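Local atomic coordinates of DNA ligase (PDB entry 3GDE), a protein that probably seals nicks in double-stranded DNA during replication, recombination and repair, using ATP and passing through an adenylated enzyme intermediate. Residues 62-66 against 67-71; 113-116 against 117-121; 95-98 against 99-103; 168-171 against 172-176; 77-81 against 82-86. One frame throughout, in Å; residues are numbered along the deposited sequence.

Contact 1 (62-66 against 67-71); sequences LGVGI and GLLYE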
loop_
_atom_site.group_PDB
_atom_site.type_symbol
_atom_site.label_atom_id
_atom_site.label_comp_id
_atom_site.label_asym_id
_atom_site.label_seq_id
_atom_site.Cartn_x
_atom_site.Cartn_y
_atom_site.Cartn_z
ATOM N N LEU A 62 -2.340 -7.030 -12.622
ATOM C CA LEU A 62 -3.403 -7.456 -13.548
ATOM C C LEU A 62 -3.667 -6.419 -14.651
ATOM O O LEU A 62 -3.763 -6.770 -15.825
ATOM C CB LEU A 62 -4.725 -7.754 -12.817
ATOM C CG LEU A 62 -5.097 -9.148 -12.294
ATOM C CD1 LEU A 62 -6.593 -9.186 -11.938
ATOM C CD2 LEU A 62 -4.714 -10.300 -13.254
ATOM N N GLY A 63 -3.795 -5.148 -14.264
ATOM C CA GLY A 63 -4.063 -4.071 -15.222
ATOM C C GLY A 63 -5.452 -4.181 -15.817
ATOM O O GLY A 63 -5.669 -3.886 -17.000
ATOM N N VAL A 64 -6.391 -4.624 -14.991
ATOM C CA VAL A 64 -7.780 -4.761 -15.392
ATOM C C VAL A 64 -8.638 -3.726 -14.652
ATOM O O VAL A 64 -8.847 -3.822 -13.434
ATOM C CB VAL A 64 -8.295 -6.205 -15.157
ATOM C CG1 VAL A 64 -9.777 -6.306 -15.421
ATOM C CG2 VAL A 64 -7.546 -7.180 -16.055
ATOM N N GLY A 65 -9.107 -2.729 -15.405
ATOM C CA GLY A 65 -10.023 -1.712 -14.886
ATOM C C GLY A 65 -11.466 -2.167 -14.996
ATOM O O GLY A 65 -11.787 -3.109 -15.761
ATOM N N ILE A 66 -12.341 -1.501 -14.243
ATOM C CA ILE A 66 -13.761 -1.839 -14.231
ATOM C C ILE A 66 -14.411 -1.880 -15.636
ATOM O O ILE A 66 -15.356 -2.642 -15.868
ATOM C CB ILE A 66 -14.566 -0.933 -13.242
ATOM C CG1 ILE A 66 -15.915 -1.583 -12.912
ATOM C CG2 ILE A 66 -14.714 0.518 -13.768
ATOM C CD1 ILE A 66 -16.674 -0.951 -11.784
ATOM N N GLY A 67 -13.901 -1.057 -16.554
ATOM C CA GLY A 67 -14.372 -1.019 -17.939
ATOM C C GLY A 67 -14.185 -2.340 -18.675
ATOM O O GLY A 67 -15.054 -2.746 -19.447
ATOM N N LEU A 68 -13.050 -3.006 -18.443
ATOM C CA LEU A 68 -12.811 -4.351 -18.975
ATOM C C LEU A 68 -13.780 -5.371 -18.407
ATOM O O LEU A 68 -14.232 -6.264 -19.128
ATOM C CB LEU A 68 -11.367 -4.807 -18.717
ATOM C CG LEU A 68 -10.306 -4.386 -19.726
ATOM C CD1 LEU A 68 -10.215 -2.874 -19.830
ATOM C CD2 LEU A 68 -8.966 -4.980 -19.354
ATOM N N LEU A 69 -14.102 -5.238 -17.123
ATOM C CA LEU A 69 -15.098 -6.097 -16.475
ATOM C C LEU A 69 -16.490 -5.945 -17.093
ATOM O O LEU A 69 -17.182 -6.944 -17.329
ATOM C CB LEU A 69 -15.150 -5.835 -14.962
ATOM C CG LEU A 69 -14.397 -6.758 -14.004
ATOM C CD1 LEU A 69 -13.109 -7.296 -14.616
ATOM C CD2 LEU A 69 -14.106 -6.061 -12.691
ATOM N N TYR A 70 -16.891 -4.698 -17.347
ATOM C CA TYR A 70 -18.162 -4.409 -18.007
ATOM C C TYR A 70 -18.308 -5.108 -19.365
ATOM O O TYR A 70 -19.314 -5.769 -19.616
ATOM C CB TYR A 70 -18.369 -2.900 -18.165
ATOM C CG TYR A 70 -18.891 -2.211 -16.922
ATOM C CD1 TYR A 70 -18.188 -1.154 -16.340
ATOM C CD2 TYR A 70 -20.080 -2.620 -16.327
ATOM C CE1 TYR A 70 -18.659 -0.521 -15.194
ATOM C CE2 TYR A 70 -20.559 -2.000 -15.188
ATOM C CZ TYR A 70 -19.847 -0.946 -14.631
ATOM O OH TYR A 70 -20.333 -0.332 -13.508
ATOM N N GLU A 71 -17.307 -4.962 -20.221
ATOM C CA GLU A 71 -17.307 -5.595 -21.538
ATOM C C GLU A 71 -17.396 -7.125 -21.464
ATOM O O GLU A 71 -18.129 -7.737 -22.251
ATOM C CB GLU A 71 -16.070 -5.190 -22.338
ATOM C CG GLU A 71 -15.796 -3.686 -22.398
ATOM C CD GLU A 71 -16.557 -2.978 -23.508
ATOM O OE1 GLU A 71 -17.790 -2.795 -23.384
ATOM O OE2 GLU A 71 -15.912 -2.582 -24.502
#

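Contact 2 (113-116 against 117-121); sequences EELT and VRKVR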
loop_
_atom_site.group_PDB
_atom_site.type_symbol
_atom_site.label_atom_id
_atom_site.label_comp_id
_atom_site.label_asym_id
_atom_site.label_seq_id
_atom_site.Cartn_x
_atom_site.Cartn_y
_atom_site.Cartn_z
ATOM N N GLU A 113 -20.498 -25.735 -14.290
ATOM C CA GLU A 113 -19.709 -24.576 -13.953
ATOM C C GLU A 113 -18.870 -24.873 -12.729
ATOM O O GLU A 113 -19.004 -25.949 -12.134
ATOM C CB GLU A 113 -20.622 -23.370 -13.738
ATOM C CG GLU A 113 -21.236 -22.854 -15.040
ATOM C CD GLU A 113 -22.121 -21.648 -14.847
ATOM O OE1 GLU A 113 -22.783 -21.562 -13.792
ATOM O OE2 GLU A 113 -22.161 -20.781 -15.749
ATOM N N GLU A 114 -18.014 -23.917 -12.369
ATOM C CA GLU A 114 -16.962 -24.081 -11.363
ATOM C C GLU A 114 -15.607 -24.008 -12.066
ATOM O O GLU A 114 -15.429 -24.578 -13.139
ATOM C CB GLU A 114 -17.104 -25.406 -10.571
ATOM C CG GLU A 114 -17.965 -25.315 -9.273
ATOM C CD GLU A 114 -18.947 -26.496 -9.056
ATOM O OE1 GLU A 114 -19.926 -26.314 -8.283
ATOM O OE2 GLU A 114 -18.754 -27.593 -9.649
ATOM N N LEU A 115 -14.666 -23.267 -11.501
ATOM C CA LEU A 115 -13.280 -23.409 -11.931
ATOM C C LEU A 115 -12.357 -23.482 -10.754
ATOM O O LEU A 115 -12.699 -23.059 -9.665
ATOM C CB LEU A 115 -12.807 -22.334 -12.923
ATOM C CG LEU A 115 -13.125 -20.843 -12.875
ATOM C CD1 LEU A 115 -14.385 -20.612 -13.659
ATOM C CD2 LEU A 115 -13.203 -20.234 -11.480
ATOM N N THR A 116 -11.191 -24.061 -11.001
ATOM C CA THR A 116 -10.198 -24.270 -9.975
ATOM C C THR A 116 -9.490 -22.966 -9.674
ATOM O O THR A 116 -9.374 -22.086 -10.538
ATOM C CB THR A 116 -9.159 -25.341 -10.402
ATOM O OG1 THR A 116 -8.420 -24.872 -11.536
ATOM C CG2 THR A 116 -9.851 -26.661 -10.752
ATOM N N VAL A 117 -9.024 -22.849 -8.440
ATOM C CA VAL A 117 -8.161 -21.758 -8.046
ATOM C C VAL A 117 -6.933 -21.749 -8.968
ATOM O O VAL A 117 -6.419 -20.689 -9.326
ATOM C CB VAL A 117 -7.753 -21.916 -6.566
ATOM C CG1 VAL A 117 -6.809 -20.799 -6.127
ATOM C CG2 VAL A 117 -9.008 -21.965 -5.682
ATOM N N ARG A 118 -6.486 -22.936 -9.371
ATOM C CA ARG A 118 -5.328 -23.060 -10.244
ATOM C C ARG A 118 -5.579 -22.389 -11.602
ATOM O O ARG A 118 -4.747 -21.610 -12.066
ATOM C CB ARG A 118 -4.927 -24.535 -10.398
ATOM C CG ARG A 118 -3.430 -24.754 -10.696
ATOM C CD ARG A 118 -2.532 -24.824 -9.426
ATOM N NE ARG A 118 -3.193 -24.325 -8.215
ATOM C CZ ARG A 118 -3.073 -23.093 -7.718
ATOM N NH1 ARG A 118 -2.294 -22.186 -8.310
ATOM N NH2 ARG A 118 -3.745 -22.769 -6.621
ATOM N N LYS A 119 -6.730 -22.671 -12.212
ATOM C CA LYS A 119 -7.137 -22.000 -13.447
ATOM C C LYS A 119 -7.283 -20.479 -13.299
ATOM O O LYS A 119 -6.874 -19.732 -14.196
ATOM C CB LYS A 119 -8.430 -22.585 -14.016
ATOM C CG LYS A 119 -8.598 -22.300 -15.513
ATOM C CD LYS A 119 -10.032 -21.988 -15.887
ATOM C CE LYS A 119 -10.405 -22.686 -17.196
ATOM N NZ LYS A 119 -10.965 -24.067 -16.921
ATOM N N VAL A 120 -7.860 -20.029 -12.186
ATOM C CA VAL A 120 -7.959 -18.591 -11.890
ATOM C C VAL A 120 -6.567 -17.944 -11.858
ATOM O O VAL A 120 -6.327 -16.930 -12.497
ATOM C CB VAL A 120 -8.708 -18.312 -10.555
ATOM C CG1 VAL A 120 -8.595 -16.848 -10.168
ATOM C CG2 VAL A 120 -10.170 -18.701 -10.680
ATOM N N ARG A 121 -5.662 -18.563 -11.114
ATOM C CA ARG A 121 -4.272 -18.137 -11.040
ATOM C C ARG A 121 -3.591 -18.075 -12.417
ATOM O O ARG A 121 -2.925 -17.095 -12.720
ATOM C CB ARG A 121 -3.504 -19.087 -10.137
ATOM C CG ARG A 121 -2.033 -18.791 -10.043
ATOM C CD ARG A 121 -1.818 -17.882 -8.863
ATOM N NE ARG A 121 -1.483 -16.538 -9.274
ATOM C CZ ARG A 121 -1.507 -15.477 -8.478
ATOM N NH1 ARG A 121 -1.878 -15.581 -7.212
ATOM N NH2 ARG A 121 -1.170 -14.298 -8.973
HETATM O O HOH W 1 -11.249 -25.234 -14.263
#

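Contact 3 (95-98 against 99-103); sequences GLVA and EQLIK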
loop_
_atom_site.group_PDB
_atom_site.type_symbol
_atom_site.label_atom_id
_atom_site.label_comp_id
_atom_site.label_asym_id
_atom_site.label_seq_id
_atom_site.Cartn_x
_atom_site.Cartn_y
_atom_site.Cartn_z
ATOM N N GLY A 95 -19.593 -7.163 -7.888
ATOM C CA GLY A 95 -19.594 -8.587 -7.553
ATOM C C GLY A 95 -21.009 -9.141 -7.530
ATOM O O GLY A 95 -21.283 -10.173 -8.144
ATOM N N LEU A 96 -21.908 -8.437 -6.840
ATOM C CA LEU A 96 -23.309 -8.840 -6.749
ATOM C C LEU A 96 -24.028 -8.761 -8.093
ATOM O O LEU A 96 -24.956 -9.526 -8.357
ATOM C CB LEU A 96 -24.047 -8.011 -5.690
ATOM C CG LEU A 96 -23.592 -8.166 -4.233
ATOM C CD1 LEU A 96 -24.321 -7.177 -3.333
ATOM C CD2 LEU A 96 -23.784 -9.597 -3.725
ATOM N N VAL A 97 -23.588 -7.841 -8.945
ATOM C CA VAL A 97 -24.107 -7.742 -10.298
ATOM C C VAL A 97 -23.644 -8.926 -11.148
ATOM O O VAL A 97 -24.452 -9.531 -11.858
ATOM C CB VAL A 97 -23.712 -6.411 -10.976
ATOM C CG1 VAL A 97 -24.134 -6.406 -12.450
ATOM C CG2 VAL A 97 -24.338 -5.241 -10.234
ATOM N N ALA A 98 -22.350 -9.236 -11.092
ATOM C CA ALA A 98 -21.806 -10.384 -11.809
ATOM C C ALA A 98 -22.544 -11.672 -11.408
ATOM O O ALA A 98 -22.973 -12.433 -12.278
ATOM C CB ALA A 98 -20.306 -10.507 -11.578
ATOM N N GLU A 99 -22.718 -11.878 -10.102
ATOM C CA GLU A 99 -23.482 -12.998 -9.565
ATOM C C GLU A 99 -24.889 -13.103 -10.175
ATOM O O GLU A 99 -25.340 -14.185 -10.542
ATOM C CB GLU A 99 -23.575 -12.898 -8.046
ATOM C CG GLU A 99 -24.289 -14.077 -7.382
ATOM C CD GLU A 99 -24.679 -13.808 -5.933
ATOM O OE1 GLU A 99 -24.455 -12.682 -5.428
ATOM O OE2 GLU A 99 -25.224 -14.725 -5.294
ATOM N N GLN A 100 -25.557 -11.960 -10.290
ATOM C CA GLN A 100 -26.902 -11.886 -10.830
ATOM C C GLN A 100 -26.942 -12.189 -12.322
ATOM O O GLN A 100 -27.812 -12.929 -12.779
ATOM C CB GLN A 100 -27.521 -10.511 -10.531
ATOM C CG GLN A 100 -29.002 -10.572 -10.207
ATOM C CD GLN A 100 -29.348 -11.706 -9.242
ATOM O OE1 GLN A 100 -28.777 -11.821 -8.149
ATOM N NE2 GLN A 100 -30.285 -12.552 -9.651
ATOM N N LEU A 101 -26.001 -11.635 -13.077
ATOM C CA LEU A 101 -25.933 -11.911 -14.516
ATOM C C LEU A 101 -25.657 -13.386 -14.840
ATOM O O LEU A 101 -26.254 -13.940 -15.750
ATOM C CB LEU A 101 -24.899 -11.014 -15.207
ATOM C CG LEU A 101 -25.164 -9.503 -15.195
ATOM C CD1 LEU A 101 -24.036 -8.770 -15.892
ATOM C CD2 LEU A 101 -26.534 -9.161 -15.839
ATOM N N ILE A 102 -24.752 -14.017 -14.097
ATOM C CA ILE A 102 -24.438 -15.424 -14.320
ATOM C C ILE A 102 -25.580 -16.344 -13.851
ATOM O O ILE A 102 -25.867 -17.354 -14.493
ATOM C CB ILE A 102 -23.055 -15.819 -13.720
ATOM C CG1 ILE A 102 -21.926 -15.525 -14.720
ATOM C CG2 ILE A 102 -22.999 -17.311 -13.396
ATOM C CD1 ILE A 102 -21.578 -14.080 -14.926
ATOM N N LYS A 103 -26.244 -15.967 -12.762
ATOM C CA LYS A 103 -27.416 -16.688 -12.278
ATOM C C LYS A 103 -28.493 -16.752 -13.359
ATOM O O LYS A 103 -29.055 -17.812 -13.618
ATOM C CB LYS A 103 -27.968 -16.044 -11.006
ATOM C CG LYS A 103 -29.074 -16.847 -10.337
ATOM C CD LYS A 103 -29.665 -16.090 -9.166
ATOM C CE LYS A 103 -31.040 -16.637 -8.777
ATOM N NZ LYS A 103 -31.724 -15.783 -7.757
#

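Contact 4 (168-171 against 172-176); sequences LGVG and EGIMR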
loop_
_atom_site.group_PDB
_atom_site.type_symbol
_atom_site.label_atom_id
_atom_site.label_comp_id
_atom_site.label_asym_id
_atom_site.label_seq_id
_atom_site.Cartn_x
_atom_site.Cartn_y
_atom_site.Cartn_z
ATOM N N LEU A 168 -15.395 -8.508 3.150
ATOM C CA LEU A 168 -15.582 -9.604 4.101
ATOM C C LEU A 168 -15.281 -9.163 5.519
ATOM O O LEU A 168 -15.507 -9.915 6.473
ATOM C CB LEU A 168 -14.660 -10.783 3.745
ATOM C CG LEU A 168 -14.661 -11.285 2.292
ATOM C CD1 LEU A 168 -13.528 -12.287 2.050
ATOM C CD2 LEU A 168 -16.019 -11.874 1.927
ATOM N N GLY A 169 -14.754 -7.950 5.662
ATOM C CA GLY A 169 -14.319 -7.466 6.963
ATOM C C GLY A 169 -13.032 -8.137 7.430
ATOM O O GLY A 169 -12.775 -8.229 8.634
ATOM N N VAL A 170 -12.213 -8.576 6.476
ATOM C CA VAL A 170 -10.968 -9.282 6.769
ATOM C C VAL A 170 -9.780 -8.455 6.281
ATOM O O VAL A 170 -9.659 -8.147 5.095
ATOM C CB VAL A 170 -10.938 -10.693 6.114
ATOM C CG1 VAL A 170 -9.594 -11.373 6.323
ATOM C CG2 VAL A 170 -12.084 -11.559 6.632
ATOM N N GLY A 171 -8.926 -8.066 7.215
ATOM C CA GLY A 171 -7.722 -7.335 6.869
ATOM C C GLY A 171 -6.473 -8.126 7.197
ATOM O O GLY A 171 -6.518 -9.348 7.421
ATOM N N GLU A 172 -5.363 -7.399 7.230
ATOM C CA GLU A 172 -4.033 -7.937 7.460
ATOM C C GLU A 172 -3.914 -8.533 8.856
ATOM O O GLU A 172 -3.308 -9.592 9.024
ATOM C CB GLU A 172 -3.015 -6.802 7.305
ATOM C CG GLU A 172 -1.798 -7.158 6.484
ATOM C CD GLU A 172 -1.997 -6.925 5.001
ATOM O OE1 GLU A 172 -2.919 -7.542 4.404
ATOM O OE2 GLU A 172 -1.204 -6.134 4.426
ATOM N N GLY A 173 -4.496 -7.847 9.845
ATOM C CA GLY A 173 -4.464 -8.262 11.247
ATOM C C GLY A 173 -5.163 -9.595 11.489
ATOM O O GLY A 173 -4.631 -10.482 12.150
ATOM N N ILE A 174 -6.368 -9.737 10.947
ATOM C CA ILE A 174 -7.085 -11.005 11.051
ATOM C C ILE A 174 -6.295 -12.136 10.376
ATOM O O ILE A 174 -6.122 -13.211 10.960
ATOM C CB ILE A 174 -8.510 -10.882 10.508
ATOM C CG1 ILE A 174 -9.354 -10.070 11.494
ATOM C CG2 ILE A 174 -9.114 -12.272 10.225
ATOM C CD1 ILE A 174 -10.683 -9.591 10.933
ATOM N N MET A 175 -5.768 -11.874 9.182
ATOM C CA MET A 175 -4.983 -12.881 8.460
ATOM C C MET A 175 -3.712 -13.351 9.178
ATOM O O MET A 175 -3.438 -14.552 9.200
ATOM C CB MET A 175 -4.663 -12.412 7.047
ATOM C CG MET A 175 -5.858 -12.467 6.117
ATOM S SD MET A 175 -6.639 -14.095 6.044
ATOM C CE MET A 175 -5.259 -15.080 5.427
ATOM N N ARG A 176 -2.949 -12.407 9.745
ATOM C CA ARG A 176 -1.775 -12.717 10.584
ATOM C C ARG A 176 -2.199 -13.650 11.722
ATOM O O ARG A 176 -1.573 -14.679 11.953
ATOM C CB ARG A 176 -1.121 -11.427 11.145
ATOM C CG ARG A 176 -0.341 -11.616 12.474
ATOM C CD ARG A 176 -0.024 -10.319 13.241
ATOM N NE ARG A 176 -1.144 -9.376 13.275
ATOM C CZ ARG A 176 -1.856 -9.048 14.356
ATOM N NH1 ARG A 176 -1.576 -9.577 15.546
ATOM N NH2 ARG A 176 -2.860 -8.177 14.248
#

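Contact 5 (77-81 against 82-86); sequences SGVKR and SEIES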
loop_
_atom_site.group_PDB
_atom_site.type_symbol
_atom_site.label_atom_id
_atom_site.label_comp_id
_atom_site.label_asym_id
_atom_site.label_seq_id
_atom_site.Cartn_x
_atom_site.Cartn_y
_atom_site.Cartn_z
ATOM N N SER A 77 -23.408 -12.279 -20.681
ATOM C CA SER A 77 -24.810 -12.166 -20.272
ATOM C C SER A 77 -25.718 -11.702 -21.399
ATOM O O SER A 77 -26.939 -11.902 -21.348
ATOM C CB SER A 77 -24.944 -11.198 -19.102
ATOM O OG SER A 77 -24.622 -9.877 -19.507
ATOM N N GLY A 78 -25.125 -11.062 -22.400
ATOM C CA GLY A 78 -25.890 -10.473 -23.488
ATOM C C GLY A 78 -26.465 -9.104 -23.161
ATOM O O GLY A 78 -26.839 -8.369 -24.075
ATOM N N VAL A 79 -26.542 -8.758 -21.871
ATOM C CA VAL A 79 -27.115 -7.470 -21.461
ATOM C C VAL A 79 -26.144 -6.321 -21.752
ATOM O O VAL A 79 -24.925 -6.463 -21.584
ATOM C CB VAL A 79 -27.645 -7.442 -19.979
ATOM C CG1 VAL A 79 -27.877 -8.850 -19.427
ATOM C CG2 VAL A 79 -26.742 -6.662 -19.073
ATOM N N LYS A 80 -26.682 -5.195 -22.217
ATOM C CA LYS A 80 -25.821 -4.091 -22.644
ATOM C C LYS A 80 -25.181 -3.386 -21.461
ATOM O O LYS A 80 -25.713 -3.411 -20.351
ATOM C CB LYS A 80 -26.563 -3.106 -23.555
ATOM C CG LYS A 80 -27.045 -3.708 -24.884
ATOM C CD LYS A 80 -25.900 -3.956 -25.914
ATOM C CE LYS A 80 -25.310 -5.387 -25.861
ATOM N NZ LYS A 80 -26.324 -6.470 -26.072
ATOM N N ARG A 81 -24.036 -2.763 -21.713
ATOM C CA ARG A 81 -23.223 -2.157 -20.659
ATOM C C ARG A 81 -23.986 -1.113 -19.833
ATOM O O ARG A 81 -23.835 -1.067 -18.612
ATOM C CB ARG A 81 -21.937 -1.566 -21.242
ATOM C CG ARG A 81 -20.964 -1.092 -20.176
ATOM C CD ARG A 81 -19.623 -0.716 -20.750
ATOM N NE ARG A 81 -18.924 0.142 -19.805
ATOM C CZ ARG A 81 -17.676 0.574 -19.943
ATOM N NH1 ARG A 81 -16.957 0.218 -21.000
ATOM N NH2 ARG A 81 -17.144 1.355 -19.005
ATOM N N SER A 82 -24.810 -0.302 -20.499
ATOM C CA SER A 82 -25.630 0.722 -19.826
ATOM C C SER A 82 -26.540 0.125 -18.750
ATOM O O SER A 82 -26.696 0.703 -17.679
ATOM C CB SER A 82 -26.450 1.536 -20.840
ATOM O OG SER A 82 -27.398 0.720 -21.515
ATOM N N GLU A 83 -27.115 -1.042 -19.031
ATOM C CA GLU A 83 -27.911 -1.763 -18.030
ATOM C C GLU A 83 -27.068 -2.335 -16.875
ATOM O O GLU A 83 -27.484 -2.278 -15.720
ATOM C CB GLU A 83 -28.755 -2.863 -18.683
ATOM C CG GLU A 83 -29.811 -3.469 -17.750
ATOM C CD GLU A 83 -30.796 -4.400 -18.457
ATOM O OE1 GLU A 83 -30.924 -4.343 -19.705
ATOM O OE2 GLU A 83 -31.446 -5.202 -17.749
ATOM N N ILE A 84 -25.897 -2.889 -17.186
ATOM C CA ILE A 84 -24.995 -3.427 -16.158
ATOM C C ILE A 84 -24.508 -2.305 -15.223
ATOM O O ILE A 84 -24.336 -2.525 -14.024
ATOM C CB ILE A 84 -23.772 -4.179 -16.771
ATOM C CG1 ILE A 84 -24.239 -5.245 -17.778
ATOM C CG2 ILE A 84 -22.919 -4.804 -15.661
ATOM C CD1 ILE A 84 -23.130 -6.046 -18.467
ATOM N N GLU A 85 -24.295 -1.116 -15.786
ATOM C CA GLU A 85 -23.913 0.063 -15.012
ATOM C C GLU A 85 -25.030 0.520 -14.075
ATOM O O GLU A 85 -24.774 0.821 -12.908
ATOM C CB GLU A 85 -23.427 1.189 -15.933
ATOM C CG GLU A 85 -22.077 0.860 -16.572
ATOM C CD GLU A 85 -21.704 1.742 -17.744
ATOM O OE1 GLU A 85 -22.571 2.488 -18.251
ATOM O OE2 GLU A 85 -20.528 1.686 -18.168
ATOM N N SER A 86 -26.274 0.521 -14.546
ATOM C CA SER A 86 -27.382 0.861 -13.657
ATOM C C SER A 86 -27.541 -0.186 -12.554
ATOM O O SER A 86 -27.931 0.147 -11.435
ATOM C CB SER A 86 -28.694 1.057 -14.428
ATOM O OG SER A 86 -29.411 -0.156 -14.545
HETATM O O HOH W 2 -29.491 -5.149 -22.298
#

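Contact 1 (62-66 against 67-71)
Val64 and Leu69 meet at about a right angle on the inner side of this helix start, with CG1 of Val64 3.6 Å from CD1 of Leu69. The same methyl also reaches CB of Leu68, so one branch of the valine spans two successive helical residues; it can do so because CG1 stands opposite the backbone N (chi1 173°), beside the carbonyl carbon. Helices 117-129, 135-149 and 152-162 close over this side, with Ile127, Leu143 and Ile162 all against Val64. A second close patch is made by Ile66 and Tyr70, which run side by side in the same direction. CG1 of Ile66 comes within 3.7 Å of CE1 of Tyr70, and the ring continues onto helix 81-91 through Ile84 and Ile88. The open side is that of Gly63 and Gly65, both exposed; Leu68 touches the loop only lightly and packs instead on Met136 and Ile140. Gly65 is the N-cap of helix 66-77. Its carbonyl O takes two weak bonds, from Leu68 N at 3.0 Å and from Leu69 N at 3.4 Å. The first regular turn follows with Tyr70 N to Ile66 O, 3.0 Å and an N-H...O angle of 159°. With a glycine as N-cap, no side chain caps the helix here, so this start probably relies on backbone bonds and on the apolar grip of Val64 and Ile66.

Contact 2 (113-116 against 117-121)
Thr116 OG1 accepts the backbone N-H of Lys119 at 2.9 Å, in a nearly straight bond of 164°. The hydroxyl reaches it because chi1 of 64° sets OG1 between the threonine's own N and its carbonyl carbon, which also lays it 3.4 Å from CB of Lys119. From the same residue, carbonyl O receives Val120 N at 3.0 Å. This is a side-chain N-cap: Thr116 closes the first turn of helix 117-129, in the N-terminal region of the ligase that corresponds to its DNA-binding domain. A valine here would probably leave Lys119 N without its capping acceptor and weaken the first turn, since the added methyl cannot accept a hydrogen bond. Leu115, just before the cap, crosses Val120 at about a right angle, its CD2 pressed to 3.5 Å from CG2 of Val120. The bent chain of Lys119 passes CB of Leu115 with its CD, and NZ gives a hydrogen bond of 2.9 Å to a water that is weakly bound by Thr116 N as well. Further out, Phe6 packs against both Leu115 and Val120, while Leu149 touches Leu115 and Lys119. Arg118 turns away to salt bridges with Asp41 and Asp44 of helix 39-49.

Contact 3 (95-98 against 99-103)
Helix 94-108, one of the helices of the ligase's all-helical N-terminal region, is caught here in mid-run, and the contact is one turn of it binding the next. Val97 and Leu101 lie side by side and point the same way, CG1 of the valine 4.2 Å from CD1 of the leucine, an easy van der Waals distance. CG of Leu101 also rests 3.4 Å from Val97 O, the carbonyl that accepts Leu101 N at 2.9 Å. On another face, the methyl CD2 of Leu96 lies 3.6 Å from OE1 of Glu99. That oxygen is carried there by an extended chain, CG standing opposite the backbone N (chi1 -177°), and its strong partner is Arg156, with which it forms a salt bridge; the leucine methyl merely flanks it. Four backbone bonds tie the turns together. Glu99 N to Gly95 O is the straightest, 3.0 Å at 171°, whereas Gln100 N meets Leu96 O from above the carbonyl plane at 3.2 Å and 146°. The end of Ile102 folds back, placing CD1 3.4 Å from Ala98 O. Around this segment, Val97 and Leu101 press on Met87 of helix 81-91, Ala98 and Leu101 touch Leu73 of helix 66-77, and Leu96, Ala98 and Glu99 face helix 152-162.

Contact 4 (168-171 against 172-176)
Met175 leans back over the residues that lead into its helix. From CB, which sits 3.6 Å from Gly171 O, the chain passes to CG, lying 3.4 Å from that oxygen and 3.9 Å from CG1 of Val170. SD then continues along the same valine methyl at 4.0 Å. Bends at chi2 and chi3, both near -60°, turn the end of the chain away from the loop and towards helix 39-49, where Val46 and Ile49 receive the side chain. Val170, crossed obliquely by the methionine, also meets Ile174 through CG1, which lies 4.0 Å from CG2 of the isoleucine. CD1 of Ile174 reaches further back along the loop, to 3.4 Å from Gly169 O. The turn underneath is the N-terminus of helix 172-182, with Gly171 as N-cap and its carbonyl O accepting Met175 N at 3.2 Å and 163°. A CB on Gly171 would run into Glu172 N at these backbone angles. Ile29 of helix 22-34 lies against Val170, Ile174 and Met175 alike, making one apolar cluster of loop and helices. On the polar side, Glu172 binds Lys52 through OE1 in a salt bridge and the hydroxyl of Tyr194 through OE2.

Contact 5 (77-81 against 82-86)
Glu85 OE2 takes the N-H of Arg81 NE at 2.8 Å, a salt bridge four residues apart on the first turn of helix 81-91. The bond is somewhat bent, 148°, and the two flat groups stand nearly perpendicular, their planes 79° apart: OE2 lies near the guanidinium edge, while NE approaches it from above the carboxylate plane. Arg81 gets there with an extended chain, CG opposite the backbone N (chi1 -172°), and the two side chains cross obliquely, CG of Arg81 3.5 Å from OE2 of Glu85. Tyr70 of helix 66-77 packs against both partners, and Arg81 NH1 has a long, weak ion pair with Glu71. An alanine in place of Arg81 would probably leave the Glu85 carboxylate without its charged mate and open a gap beside Tyr70. Lys80 is the N-cap, and its carbonyl O accepts Ile84 N at 3.2 Å and, weakly, Glu83 N. The turn before it is built by Ser77, an ST turn in which OG accepts Val79 N at 3.2 Å and is also hydrogen-bonded to Leu73 O, and by Lys80 NZ, which folds back to Gly78 O at 2.8 Å. Val79 and Ile84 cross obliquely on the inner side, next to Leu101 of helix 94-108. At the outer side a water accepts from Lys80 N at 2.8 Å and donates to OE1 of Glu83.

All five contacts fall in the N-terminal region of the ligase, and four of them are helix starts; contact 3 alone lies wholly within a helix. Contact 5 joins contacts 1 and 3, which do not touch each other (nearest atoms about 6 Å apart). It meets contact 1 through Tyr70, whose CZ is 3.5 Å from Glu85 CG, and contact 3 through Ile84, whose CG2 is 3.8 Å from Val97 CG1. Contact 2 barely meets contact 3, with centres about 17 Å apart. Contact 4 touches none of the others and has an annotated site in its neighbourhood: the Glu172 side chain is about 11 Å from that of Arg272, a predicted ATP-binding residue.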